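Local coordinates for ankyrin repeat family protein (Enterococcus faecalis, PDB 3HRA), which is of unknown function but, as an ankyrin repeat protein, probably serves as a scaffold for binding other proteins, at residues 90-95 with 122-127. Sequence-based numbering, arbitrary orientation.
Sequences YMLKHA and VKLLLE
Leu92 reaches across from helix 85-94 to helix 119-128, and its CD1 methyl makes the closest contacts. That methyl sits 4.1 Å from CG of Leu124, the two side chains slanting across one another, and 4.0 Å from the backbone O of Leu124, so it lies against the Leu124 carbonyl oxygen as well as the branch point of its side chain. The second contact is looser: Leu92 CD1 to Leu125 CD2, 4.5 Å. With CG of Leu92 turned opposite the carbonyl carbon and beside the backbone N (chi1 -68°), the side chain is extended toward the neighbouring helix. Leu124 has chi1 at -127°, away from the usual staggered values, and it also packs on Thr85, Leu88 and Ala89 one to two turns earlier in helix 85-94. The CB of Leu125 does not point at helix 85-94, yet its CD2 comes close enough to join the contact, while the same side chain also touches Leu88, Tyr76 and Leu110.

The contact is van der Waals packing, without hydrogen bonds between the two segments, and small, 107 Å² in all, and the nearest CA atoms, Leu92 and Leu125, stay 8.4 Å apart.

Within 90-95, the His94 ring lies against the Tyr90 ring, with ND1 3.3 Å above the centre of its plane, and the same nitrogen gives a weak hydrogen bond to Tyr90 O (3.4 Å). Tyr90 OH hydrogen-bonds to Asp60 OD1, joining the C-terminal part of helix 85-94 to helix 52-60.

Leucines packed between neighbouring helices, here 85-94 and 119-128, are what the stacked helices of an ankyrin-repeat solenoid are expected to show.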
# COMPACT_ATOMS: atom_id res chain seq x y z
N TYR A 90 -7.40 0.13 9.51
CA TYR A 90 -8.56 -0.72 9.71
C TYR A 90 -8.31 -2.13 9.15
O TYR A 90 -8.63 -3.13 9.81
CB TYR A 90 -9.81 -0.10 9.08
CG TYR A 90 -11.10 -0.62 9.66
CD1 TYR A 90 -11.57 -0.15 10.88
CD2 TYR A 90 -11.84 -1.60 8.99
CE1 TYR A 90 -12.77 -0.62 11.41
CE2 TYR A 90 -13.02 -2.08 9.51
CZ TYR A 90 -13.48 -1.59 10.72
OH TYR A 90 -14.66 -2.07 11.24
N MET A 91 -7.75 -2.19 7.95
CA MET A 91 -7.43 -3.47 7.33
C MET A 91 -6.49 -4.29 8.19
O MET A 91 -6.68 -5.49 8.35
CB MET A 91 -6.81 -3.27 5.96
CG MET A 91 -7.78 -2.74 4.91
SD MET A 91 -6.90 -2.42 3.38
CE MET A 91 -8.24 -2.17 2.22
N LEU A 92 -5.46 -3.65 8.74
CA LEU A 92 -4.48 -4.34 9.59
C LEU A 92 -5.10 -4.88 10.89
O LEU A 92 -4.55 -5.79 11.51
CB LEU A 92 -3.30 -3.42 9.90
CG LEU A 92 -2.43 -3.11 8.68
CD1 LEU A 92 -1.38 -2.04 8.98
CD2 LEU A 92 -1.78 -4.39 8.17
N LYS A 93 -6.23 -4.31 11.30
CA LYS A 93 -6.93 -4.78 12.50
C LYS A 93 -8.07 -5.76 12.22
O LYS A 93 -8.38 -6.61 13.06
CB LYS A 93 -7.52 -3.61 13.29
CG LYS A 93 -6.51 -2.63 13.87
CD LYS A 93 -7.26 -1.48 14.56
CE LYS A 93 -6.41 -0.21 14.62
NZ LYS A 93 -7.23 1.01 14.91
N HIS A 94 -8.73 -5.62 11.07
CA HIS A 94 -9.98 -6.35 10.83
C HIS A 94 -9.98 -7.30 9.64
O HIS A 94 -11.02 -7.85 9.28
CB HIS A 94 -11.15 -5.38 10.71
CG HIS A 94 -11.44 -4.65 11.98
ND1 HIS A 94 -10.95 -3.39 12.25
CD2 HIS A 94 -12.13 -5.02 13.08
CE1 HIS A 94 -11.36 -3.00 13.44
NE2 HIS A 94 -12.08 -3.98 13.97
N ALA A 95 -8.82 -7.48 9.03
CA ALA A 95 -8.70 -8.37 7.89
C ALA A 95 -7.31 -8.99 7.86
O ALA A 95 -6.45 -8.67 8.69
CB ALA A 95 -8.99 -7.62 6.60
N VAL A 122 4.13 3.75 6.16
CA VAL A 122 5.34 2.99 6.45
C VAL A 122 5.38 2.55 7.91
O VAL A 122 5.66 1.38 8.20
CB VAL A 122 6.59 3.81 6.10
CG1 VAL A 122 7.84 3.04 6.52
CG2 VAL A 122 6.60 4.14 4.61
N LYS A 123 5.09 3.48 8.81
CA LYS A 123 5.12 3.20 10.25
C LYS A 123 4.13 2.12 10.58
O LYS A 123 4.45 1.17 11.31
CB LYS A 123 4.76 4.45 11.05
CG LYS A 123 5.80 5.54 11.00
CD LYS A 123 5.28 6.82 11.68
CE LYS A 123 6.28 7.97 11.51
NZ LYS A 123 5.63 9.33 11.53
N LEU A 124 2.92 2.26 10.04
CA LEU A 124 1.86 1.29 10.25
C LEU A 124 2.29 -0.11 9.81
O LEU A 124 2.12 -1.09 10.55
CB LEU A 124 0.64 1.73 9.45
CG LEU A 124 -0.71 1.88 10.12
CD1 LEU A 124 -0.58 2.56 11.46
CD2 LEU A 124 -1.64 2.65 9.18
N LEU A 125 2.85 -0.21 8.60
CA LEU A 125 3.25 -1.50 8.07
C LEU A 125 4.42 -2.10 8.86
O LEU A 125 4.46 -3.31 9.10
CB LEU A 125 3.58 -1.40 6.58
CG LEU A 125 2.38 -1.04 5.69
CD1 LEU A 125 2.87 -0.51 4.35
CD2 LEU A 125 1.44 -2.24 5.49
N LEU A 126 5.37 -1.25 9.26
CA LEU A 126 6.48 -1.72 10.08
C LEU A 126 5.99 -2.24 11.46
O LEU A 126 6.42 -3.30 11.91
CB LEU A 126 7.55 -0.64 10.23
CG LEU A 126 8.31 -0.27 8.94
CD1 LEU A 126 9.27 0.88 9.18
CD2 LEU A 126 9.05 -1.47 8.38
N GLU A 127 5.09 -1.50 12.10
CA GLU A 127 4.58 -1.86 13.43
C GLU A 127 3.74 -3.13 13.43
O GLU A 127 3.96 -4.02 14.25
CB GLU A 127 3.77 -0.71 14.06
CG GLU A 127 4.57 0.56 14.31
CD GLU A 127 3.74 1.68 14.93
OE1 GLU A 127 2.52 1.48 15.17
OE2 GLU A 127 4.31 2.76 15.19